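PDB 5DQV: uncharacterized protein from Bacillus subtilis, which probably acts as a metal-dependent nucleotide pyrophosphohydrolase of the HD-domain family. Local coordinates for residues Phe165-Lys168 with Leu169-Ile173; Asp53-Ile56 with Val57-Ala61; Arg76-Val79 with Ser80-Tyr83; Met176-Asp179 with Thr180-Glu183. All coordinates share one frame; numbering follows the deposited sequence.

Interaction 1 of 4, residues Phe165-Lys168 with Leu169-Ile173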
loop_
_atom_site.group_PDB
_atom_site.type_symbol
_atom_site.label_atom_id
_atom_site.label_comp_id
_atom_site.label_asym_id
_atom_site.label_seq_id
_atom_site.Cartn_x
_atom_site.Cartn_y
_atom_site.Cartn_z
ATOM N N PHE A 165 -0.426 1.937 11.492
ATOM C CA PHE A 165 -0.252 0.611 12.054
ATOM C C PHE A 165 -0.170 0.658 13.579
ATOM O O PHE A 165 -0.883 -0.093 14.249
ATOM C CB PHE A 165 1.004 -0.094 11.530
ATOM C CG PHE A 165 0.924 -0.495 10.056
ATOM C CD1 PHE A 165 -0.036 -1.346 9.618
ATOM C CD2 PHE A 165 1.790 0.026 9.121
ATOM C CE1 PHE A 165 -0.132 -1.674 8.220
ATOM C CE2 PHE A 165 1.688 -0.297 7.749
ATOM C CZ PHE A 165 0.747 -1.134 7.317
ATOM N N PHE A 166 0.708 1.507 14.108
ATOM C CA PHE A 166 0.920 1.592 15.569
ATOM C C PHE A 166 -0.245 2.180 16.317
ATOM O O PHE A 166 -0.619 1.720 17.397
ATOM C CB PHE A 166 2.231 2.338 15.893
ATOM C CG PHE A 166 3.433 1.510 15.566
ATOM C CD1 PHE A 166 3.886 1.427 14.271
ATOM C CD2 PHE A 166 4.047 0.714 16.547
ATOM C CE1 PHE A 166 4.968 0.582 13.941
ATOM C CE2 PHE A 166 5.144 -0.077 16.231
ATOM C CZ PHE A 166 5.594 -0.157 14.926
ATOM N N HIS A 167 -0.840 3.199 15.735
ATOM C CA HIS A 167 -1.888 3.933 16.409
ATOM C C HIS A 167 -3.227 3.216 16.344
ATOM O O HIS A 167 -4.008 3.340 17.269
ATOM C CB HIS A 167 -1.990 5.333 15.835
ATOM C CG HIS A 167 -0.815 6.196 16.168
ATOM N ND1 HIS A 167 -0.384 6.395 17.467
ATOM C CD2 HIS A 167 -0.004 6.943 15.383
ATOM C CE1 HIS A 167 0.657 7.208 17.460
ATOM N NE2 HIS A 167 0.904 7.559 16.209
ATOM N N LYS A 168 -3.504 2.485 15.264
ATOM C CA LYS A 168 -4.841 1.882 15.092
ATOM C C LYS A 168 -4.843 0.393 14.708
ATOM O O LYS A 168 -5.481 -0.422 15.377
ATOM C CB LYS A 168 -5.639 2.675 14.060
ATOM C CG LYS A 168 -7.129 2.326 14.048
ATOM C CD LYS A 168 -7.809 2.473 12.669
ATOM C CE LYS A 168 -9.309 2.059 12.715
ATOM N NZ LYS A 168 -9.729 1.103 11.614
ATOM N N LEU A 169 -4.148 0.025 13.635
ATOM C CA LEU A 169 -4.385 -1.300 13.043
ATOM C C LEU A 169 -3.890 -2.422 13.960
ATOM O O LEU A 169 -4.587 -3.453 14.146
ATOM C CB LEU A 169 -3.728 -1.387 11.670
ATOM C CG LEU A 169 -4.277 -0.373 10.672
ATOM C CD1 LEU A 169 -3.613 -0.625 9.358
ATOM C CD2 LEU A 169 -5.794 -0.498 10.527
ATOM N N LEU A 170 -2.737 -2.181 14.627
ATOM C CA LEU A 170 -2.168 -3.162 15.587
ATOM C C LEU A 170 -2.974 -3.311 16.867
ATOM O O LEU A 170 -2.696 -4.178 17.673
ATOM C CB LEU A 170 -0.653 -2.876 15.871
ATOM C CG LEU A 170 0.249 -3.111 14.656
ATOM C CD1 LEU A 170 1.744 -2.619 14.868
ATOM C CD2 LEU A 170 0.200 -4.604 14.218
ATOM N N ARG A 171 -3.971 -2.452 17.086
ATOM C CA ARG A 171 -4.831 -2.563 18.245
ATOM C C ARG A 171 -6.142 -3.255 17.990
ATOM O O ARG A 171 -6.853 -3.612 18.945
ATOM C CB ARG A 171 -5.147 -1.187 18.800
ATOM C CG ARG A 171 -3.908 -0.482 19.180
ATOM C CD ARG A 171 -4.179 0.942 19.585
ATOM N NE ARG A 171 -2.905 1.639 19.593
ATOM C CZ ARG A 171 -2.612 2.668 20.375
ATOM N NH1 ARG A 171 -3.520 3.155 21.213
ATOM N NH2 ARG A 171 -1.405 3.208 20.308
ATOM N N LEU A 172 -6.449 -3.500 16.726
ATOM C CA LEU A 172 -7.763 -4.040 16.388
ATOM C C LEU A 172 -7.982 -5.433 16.971
ATOM O O LEU A 172 -9.109 -5.766 17.397
ATOM C CB LEU A 172 -7.943 -4.005 14.849
ATOM C CG LEU A 172 -8.180 -2.622 14.297
ATOM C CD1 LEU A 172 -8.293 -2.674 12.717
ATOM C CD2 LEU A 172 -9.399 -1.988 14.961
ATOM N N ILE A 173 -6.919 -6.240 17.057
ATOM C CA ILE A 173 -7.065 -7.605 17.587
ATOM C C ILE A 173 -7.606 -7.616 19.029
ATOM O O ILE A 173 -8.359 -8.523 19.415
ATOM C CB ILE A 173 -5.731 -8.418 17.500
ATOM C CG1 ILE A 173 -5.944 -9.868 17.974
ATOM C CG2 ILE A 173 -4.597 -7.743 18.292
ATOM C CD1 ILE A 173 -5.335 -10.904 17.081
#
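Leu169 lays its CD1 methyl against the ring of Phe165, one turn back, with CD1 of Leu169 3.7 Å from CD1 of Phe165; the two side chains cross at a slant. Both lie buried against helix 136-150, where Phe144 adds a second ring to Phe165 and Ala143 touches both residues. A serine in place of Leu169 has no methyl to lay on the Phe165 ring and would probably open a gap there and beside Ala143. Leu170 does otherwise: its CD1 sits 4.3 Å above the centre of the Phe166 ring, a methyl over an aromatic face. The backbone beneath has a wide, pi-type turn, in which Leu170 N donates to Phe165 O (2.8 Å, N-H...O 161°). Arg171 folds back over the helix end. Its CG stands anti to the carbonyl carbon (chi1 -59°) and the chain runs extended to NE, which donates to Phe166 O at 3.2 Å; NH2 adds a weak bond to the same oxygen, while His167 O lies over one guanidinium face. The chemistry thus divides: Phe165 and Leu169 give the buried side its hydrocarbon, while at the exposed C-terminal end a cation would probably offset the partial negative charge of main-chain carbonyls.

Interaction 2 of 4, residues Asp53-Ile56 with Val57-Ala61; sequences DLFI and VETAA
Thr59 returns its hydroxyl to the preceding turn, where OG1 donates to Phe55 O at 3.0 Å. The same carbonyl oxygen accepts from Thr59 N, also at 3.0 Å and with an N-H...O angle of 167°, and the two donors arrive from opposite faces of the carbonyl plane, so one oxygen is gripped twice by one residue. With OG1 set beside its own backbone N (chi1 -57°), the hydroxyl also comes over one face of the Phe55 ring, 3.7 Å above its plane and displaced toward the rim. A valine here, lacking the hydroxyl, would probably leave Phe55 O with the backbone amide as the one remaining donor of the pair and the Phe55 ring facing a methyl in place of an oxygen.

The start of the helix is served by Asp53, the N-cap residue. Its OD1 accepts from Ile56 N at 3.0 Å, reached from above the carboxylate plane, while OD2 has a long, weak ion pair with Arg98. Asp53 O then takes Val57 N, and Ala60 N bonds Ile56 O in the regular helical pattern. Leu54 O receives Glu58 N at 2.9 Å and, more weakly, a water that also donates to Glu58 OE1 at 2.6 Å; the other carboxylate oxygen, OE2, is salt-bridged to Arg17.

Helix 54-63 packs against four helices: Phe55 and Thr59 touch helix 8-24, Val57 and Ala61 pack on helix 33-50, Ile56 and Ala60 meet helix 93-106, and Val57 and Ala60 also reach helix 121-132.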
loop_
_atom_site.group_PDB
_atom_site.type_symbol
_atom_site.label_atom_id
_atom_site.label_comp_id
_atom_site.label_asym_id
_atom_site.label_seq_id
_atom_site.Cartn_x
_atom_site.Cartn_y
_atom_site.Cartn_z
ATOM N N ASP A 53 -27.691 -15.229 13.223
ATOM C CA ASP A 53 -28.643 -15.248 12.102
ATOM C C ASP A 53 -27.936 -14.883 10.813
ATOM O O ASP A 53 -27.551 -13.720 10.636
ATOM C CB ASP A 53 -29.759 -14.257 12.343
ATOM C CG ASP A 53 -30.853 -14.319 11.254
ATOM O OD1 ASP A 53 -30.636 -14.227 10.002
ATOM O OD2 ASP A 53 -31.972 -14.439 11.687
ATOM N N LEU A 54 -27.772 -15.843 9.907
ATOM C CA LEU A 54 -26.906 -15.622 8.716
ATOM C C LEU A 54 -27.492 -14.616 7.699
ATOM O O LEU A 54 -26.744 -13.878 7.019
ATOM C CB LEU A 54 -26.600 -16.948 8.005
ATOM C CG LEU A 54 -25.803 -17.992 8.770
ATOM C CD1 LEU A 54 -25.414 -19.212 7.889
ATOM C CD2 LEU A 54 -24.539 -17.375 9.462
ATOM N N PHE A 55 -28.821 -14.586 7.595
ATOM C CA PHE A 55 -29.430 -13.660 6.670
ATOM C C PHE A 55 -29.208 -12.237 7.139
ATOM O O PHE A 55 -28.882 -11.345 6.336
ATOM C CB PHE A 55 -30.923 -13.961 6.470
ATOM C CG PHE A 55 -31.584 -13.044 5.479
ATOM C CD1 PHE A 55 -31.205 -13.073 4.149
ATOM C CD2 PHE A 55 -32.560 -12.151 5.882
ATOM C CE1 PHE A 55 -31.778 -12.242 3.235
ATOM C CE2 PHE A 55 -33.145 -11.319 4.997
ATOM C CZ PHE A 55 -32.763 -11.371 3.639
ATOM N N ILE A 56 -29.349 -12.011 8.447
ATOM C CA ILE A 56 -29.176 -10.662 8.962
ATOM C C ILE A 56 -27.703 -10.294 8.840
ATOM O O ILE A 56 -27.360 -9.163 8.475
ATOM C CB ILE A 56 -29.676 -10.506 10.439
ATOM C CG1 ILE A 56 -31.197 -10.722 10.566
ATOM C CG2 ILE A 56 -29.283 -9.168 10.987
ATOM C CD1 ILE A 56 -32.056 -9.795 9.628
ATOM N N VAL A 57 -26.822 -11.234 9.138
ATOM C CA VAL A 57 -25.393 -10.953 9.071
ATOM C C VAL A 57 -24.996 -10.561 7.646
ATOM O O VAL A 57 -24.306 -9.542 7.432
ATOM C CB VAL A 57 -24.566 -12.153 9.511
ATOM C CG1 VAL A 57 -23.111 -11.986 9.013
ATOM C CG2 VAL A 57 -24.620 -12.316 11.049
ATOM N N GLU A 58 -25.466 -11.345 6.665
ATOM C CA GLU A 58 -25.072 -11.068 5.280
ATOM C C GLU A 58 -25.633 -9.734 4.779
ATOM O O GLU A 58 -24.923 -8.988 4.106
ATOM C CB GLU A 58 -25.490 -12.183 4.368
ATOM C CG GLU A 58 -24.904 -12.077 3.009
ATOM C CD GLU A 58 -25.282 -13.222 2.132
ATOM O OE1 GLU A 58 -26.051 -14.138 2.559
ATOM O OE2 GLU A 58 -24.863 -13.156 0.973
ATOM N N THR A 59 -26.903 -9.483 5.044
ATOM C CA THR A 59 -27.554 -8.240 4.682
ATOM C C THR A 59 -26.910 -7.027 5.303
ATOM O O THR A 59 -26.562 -6.078 4.578
ATOM C CB THR A 59 -29.065 -8.265 4.970
ATOM O OG1 THR A 59 -29.642 -9.368 4.274
ATOM C CG2 THR A 59 -29.698 -6.967 4.499
ATOM N N ALA A 60 -26.664 -7.077 6.616
ATOM C CA ALA A 60 -25.937 -6.003 7.280
ATOM C C ALA A 60 -24.543 -5.792 6.748
ATOM O O ALA A 60 -24.101 -4.651 6.511
ATOM C CB ALA A 60 -25.919 -6.227 8.825
ATOM N N ALA A 61 -23.852 -6.887 6.479
ATOM C CA ALA A 61 -22.501 -6.778 5.918
ATOM C C ALA A 61 -22.578 -6.084 4.584
ATOM O O ALA A 61 -21.787 -5.198 4.284
ATOM C CB ALA A 61 -21.858 -8.169 5.775
HETATM O O HOH W 1 -26.539 -15.443 4.707
#

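Interaction 3 of 4, residues Arg76-Val79 with Ser80-Tyr83; sequences RLSV and SEVY
Ser78 and Glu81 exchange side-chain-to-backbone hydrogen bonds in both directions. Ser78 OG accepts from Glu81 N at 3.1 Å; in return Glu81 OE1 accepts from Ser78 N at 3.0 Å and 168°, the amide meeting the oxygen from above the carboxylate plane. The serine hydroxyl lies between its own backbone N and carbonyl carbon (chi1 71°), which turns it forward to the amide at the helix start, while the glutamate chain runs extended beyond CG and brings its carboxylate back to the residue before the helix. A water 2.9 Å from Ser78 OG is also linked, weakly, to Ser80 OG.

This reciprocal pair is a capping box, with Ser78 as the N-cap of helix 79-88. It supplies an acceptor to a first-turn amide that has no preceding turn to pair with, and the carboxylate near the helix N-terminus would probably interact favourably with the helix dipole.

Main-chain bonds carry the helix onward. Val82 N donates to Ser78 O, and Tyr83 N donates to Val79 O at 2.9 Å in a nearly straight bond.

The apolar part lies on another side of the cap. Leu77 and Val82 cross at about a right angle, with Leu77 CB 3.9 Å from Val82 CG2. Beyond the segments, Val79 and Val82 both pack on Ile100 of helix 93-106 and on Ile67, and the backbone of Leu77 is hydrogen-bonded to that of Leu66.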
loop_
_atom_site.group_PDB
_atom_site.type_symbol
_atom_site.label_atom_id
_atom_site.label_comp_id
_atom_site.label_asym_id
_atom_site.label_seq_id
_atom_site.Cartn_x
_atom_site.Cartn_y
_atom_site.Cartn_z
ATOM N N ARG A 76 -23.234 8.176 -1.039
ATOM C CA ARG A 76 -23.706 7.879 0.292
ATOM C C ARG A 76 -25.238 7.951 0.376
ATOM O O ARG A 76 -25.843 8.842 -0.222
ATOM C CB ARG A 76 -23.029 8.864 1.287
ATOM C CG ARG A 76 -23.284 8.578 2.769
ATOM C CD ARG A 76 -22.579 9.582 3.694
ATOM N NE ARG A 76 -23.261 9.593 4.992
ATOM C CZ ARG A 76 -23.342 10.637 5.830
ATOM N NH1 ARG A 76 -22.785 11.780 5.545
ATOM N NH2 ARG A 76 -24.017 10.535 6.977
ATOM N N LEU A 77 -25.857 6.985 1.071
ATOM C CA LEU A 77 -27.323 6.940 1.263
ATOM C C LEU A 77 -27.708 7.377 2.662
ATOM O O LEU A 77 -26.886 7.294 3.568
ATOM C CB LEU A 77 -27.820 5.500 1.098
ATOM C CG LEU A 77 -27.608 4.937 -0.316
ATOM C CD1 LEU A 77 -28.241 3.571 -0.507
ATOM C CD2 LEU A 77 -28.081 6.000 -1.355
ATOM N N SER A 78 -28.932 7.880 2.795
ATOM C CA SER A 78 -29.522 8.110 4.087
ATOM C C SER A 78 -30.011 6.781 4.607
ATOM O O SER A 78 -30.212 5.790 3.849
ATOM C CB SER A 78 -30.682 9.080 3.977
ATOM O OG SER A 78 -31.765 8.457 3.342
ATOM N N VAL A 79 -30.263 6.746 5.895
ATOM C CA VAL A 79 -30.751 5.536 6.520
ATOM C C VAL A 79 -32.119 5.172 5.959
ATOM O O VAL A 79 -32.401 3.979 5.667
ATOM C CB VAL A 79 -30.791 5.673 8.063
ATOM C CG1 VAL A 79 -31.592 4.523 8.715
ATOM C CG2 VAL A 79 -29.353 5.760 8.616
ATOM N N SER A 80 -32.973 6.173 5.757
ATOM C CA SER A 80 -34.306 5.886 5.169
ATOM C C SER A 80 -34.201 5.289 3.772
ATOM O O SER A 80 -34.998 4.423 3.408
ATOM C CB SER A 80 -35.271 7.085 5.238
ATOM O OG SER A 80 -35.023 8.030 4.233
ATOM N N GLU A 81 -33.209 5.689 2.991
ATOM C CA GLU A 81 -33.061 5.136 1.646
ATOM C C GLU A 81 -32.699 3.671 1.713
ATOM O O GLU A 81 -33.214 2.882 0.933
ATOM C CB GLU A 81 -31.995 5.927 0.834
ATOM C CG GLU A 81 -32.574 7.232 0.246
ATOM C CD GLU A 81 -31.529 8.291 -0.130
ATOM O OE1 GLU A 81 -30.346 8.184 0.220
ATOM O OE2 GLU A 81 -31.932 9.285 -0.707
ATOM N N VAL A 82 -31.795 3.311 2.636
ATOM C CA VAL A 82 -31.423 1.921 2.829
ATOM C C VAL A 82 -32.621 1.095 3.300
ATOM O O VAL A 82 -32.903 0.064 2.747
ATOM C CB VAL A 82 -30.256 1.795 3.824
ATOM C CG1 VAL A 82 -29.969 0.360 4.109
ATOM C CG2 VAL A 82 -28.981 2.503 3.255
ATOM N N TYR A 83 -33.296 1.569 4.335
ATOM C CA TYR A 83 -34.486 0.933 4.871
ATOM C C TYR A 83 -35.552 0.658 3.767
ATOM O O TYR A 83 -36.019 -0.463 3.616
ATOM C CB TYR A 83 -35.094 1.782 6.009
ATOM C CG TYR A 83 -36.374 1.179 6.552
ATOM C CD1 TYR A 83 -36.343 0.209 7.553
ATOM C CD2 TYR A 83 -37.622 1.544 6.031
ATOM C CE1 TYR A 83 -37.510 -0.337 8.057
ATOM C CE2 TYR A 83 -38.802 0.972 6.515
ATOM C CZ TYR A 83 -38.716 0.032 7.524
ATOM O OH TYR A 83 -39.841 -0.533 7.999
HETATM O O HOH W 2 -33.579 10.695 2.861
#

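Interaction 4 of 4, residues Met176-Asp179 with Thr180-Glu183; sequences MNTD and TARE
Thr178 holds OG1 between its backbone N and carbonyl carbon (chi1 62°), and that rotation carries the hydroxyl oxygen to Ala181 N, while a bend at chi3 (-77°) curls Arg182 back over the residues leading into the helix. The first of these contacts is an N-cap: Ala181 N donates to Thr178 OG1 at 3.1 Å, opening helix 179-202. Arg182 N then donates to Thr178 O at 2.9 Å and Glu183 N to Asp179 O, the first regular turn.

The guanidinium of Arg182 is shared among several acceptors. NH2 donates to Met176 O at 2.9 Å, standing above the carbonyl plane, and makes a weaker bond to Asn177 O. NH1 forms a salt bridge with Asp179 OD1, which lies in plane at the guanidinium edge, although the two flat groups are turned 70° apart. Thr178 O sits over the centre of one guanidinium face, 3.8 Å above it. Backbone oxygens and one carboxylate therefore fix the group's rotation, tying the incoming loop to the first turn of the helix.

The same loop is fastened to helix 121-132, where the carboxylate of Asp128 accepts from the backbone N of both Asn177 and Thr178, and Asn177 ND2 donates to Gln127. Thr180 OG1 is hydrogen-bonded to Glu50 of helix 33-50. On the buried side Met176 reaches under the cap, and its sulfur makes an apolar contact, Met176 SD lying 4.1 Å from Ala181 CB.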
loop_
_atom_site.group_PDB
_atom_site.type_symbol
_atom_site.label_atom_id
_atom_site.label_comp_id
_atom_site.label_asym_id
_atom_site.label_seq_id
_atom_site.Cartn_x
_atom_site.Cartn_y
_atom_site.Cartn_z
ATOM N N MET A 176 -11.821 -7.419 19.046
ATOM C CA MET A 176 -12.645 -8.429 18.384
ATOM C C MET A 176 -13.675 -8.915 19.394
ATOM O O MET A 176 -13.355 -9.159 20.593
ATOM C CB MET A 176 -11.757 -9.568 17.872
ATOM C CG MET A 176 -10.824 -9.147 16.730
ATOM S SD MET A 176 -11.700 -8.795 15.159
ATOM C CE MET A 176 -10.307 -7.946 14.441
ATOM N N ASN A 177 -14.924 -9.030 18.903
ATOM C CA ASN A 177 -16.036 -9.478 19.671
ATOM C C ASN A 177 -16.130 -11.025 19.843
ATOM O O ASN A 177 -16.380 -11.514 20.938
ATOM C CB ASN A 177 -17.328 -8.954 19.051
ATOM C CG ASN A 177 -17.397 -7.431 19.045
ATOM O OD1 ASN A 177 -17.493 -6.787 20.121
ATOM N ND2 ASN A 177 -17.439 -6.847 17.825
ATOM N N THR A 178 -15.979 -11.778 18.760
ATOM C CA THR A 178 -16.308 -13.213 18.787
ATOM C C THR A 178 -15.044 -14.041 18.927
ATOM O O THR A 178 -13.956 -13.602 18.522
ATOM C CB THR A 178 -17.091 -13.639 17.515
ATOM O OG1 THR A 178 -16.285 -13.432 16.343
ATOM C CG2 THR A 178 -18.383 -12.816 17.358
ATOM N N ASP A 179 -15.210 -15.235 19.501
ATOM C CA ASP A 179 -14.156 -16.224 19.566
ATOM C C ASP A 179 -13.631 -16.564 18.165
ATOM O O ASP A 179 -12.411 -16.626 17.977
ATOM C CB ASP A 179 -14.657 -17.493 20.276
ATOM C CG ASP A 179 -14.878 -17.277 21.786
ATOM O OD1 ASP A 179 -14.371 -16.258 22.318
ATOM O OD2 ASP A 179 -15.555 -18.123 22.417
ATOM N N THR A 180 -14.542 -16.740 17.198
ATOM C CA THR A 180 -14.144 -17.101 15.848
ATOM C C THR A 180 -13.265 -16.007 15.238
ATOM O O THR A 180 -12.190 -16.277 14.687
ATOM C CB THR A 180 -15.353 -17.378 14.939
ATOM O OG1 THR A 180 -16.127 -18.439 15.514
ATOM C CG2 THR A 180 -14.873 -17.803 13.515
ATOM N N ALA A 181 -13.719 -14.766 15.342
ATOM C CA ALA A 181 -12.954 -13.627 14.835
ATOM C C ALA A 181 -11.620 -13.469 15.550
ATOM O O ALA A 181 -10.610 -13.134 14.918
ATOM C CB ALA A 181 -13.774 -12.311 14.939
ATOM N N ARG A 182 -11.612 -13.687 16.865
ATOM C CA ARG A 182 -10.390 -13.543 17.622
ATOM C C ARG A 182 -9.325 -14.525 17.096
ATOM O O ARG A 182 -8.152 -14.178 16.942
ATOM C CB ARG A 182 -10.637 -13.757 19.122
ATOM C CG ARG A 182 -9.757 -12.941 19.972
ATOM C CD ARG A 182 -10.164 -12.961 21.447
ATOM N NE ARG A 182 -11.334 -12.098 21.669
ATOM C CZ ARG A 182 -12.544 -12.497 22.027
ATOM N NH1 ARG A 182 -12.818 -13.782 22.239
ATOM N NH2 ARG A 182 -13.498 -11.591 22.179
ATOM N N GLU A 183 -9.765 -15.728 16.793
ATOM C CA GLU A 183 -8.876 -16.741 16.264
ATOM C C GLU A 183 -8.323 -16.313 14.905
ATOM O O GLU A 183 -7.114 -16.375 14.691
ATOM C CB GLU A 183 -9.621 -18.060 16.154
ATOM C CG GLU A 183 -8.733 -19.218 15.978
ATOM C CD GLU A 183 -9.483 -20.525 16.134
ATOM O OE1 GLU A 183 -10.501 -20.568 16.859
ATOM O OE2 GLU A 183 -9.025 -21.519 15.529
#

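How the interactions relate
Interactions 2 and 3 belong to consecutive helices within the HD-domain range, their centres 17 Å apart and their nearest atoms about 7 Å apart. Interactions 1 and 4 adjoin in sequence, at the end of helix 161-169 and the start of helix 179-202, with centres 16 Å apart. Interaction 1 lies on the opposite side of the chain's centre from interactions 2 and 3, the latter 30 Å away between centres. None of the four contacts supplies a ligand to the nickel site of His35, His64, Asp65 and Asp130. From the bound nickel ion the side chain of Lys168 is about 9 Å away, that of Ala60 about 11 Å, that of Met176 about 12 Å and that of Val82 about 14 Å.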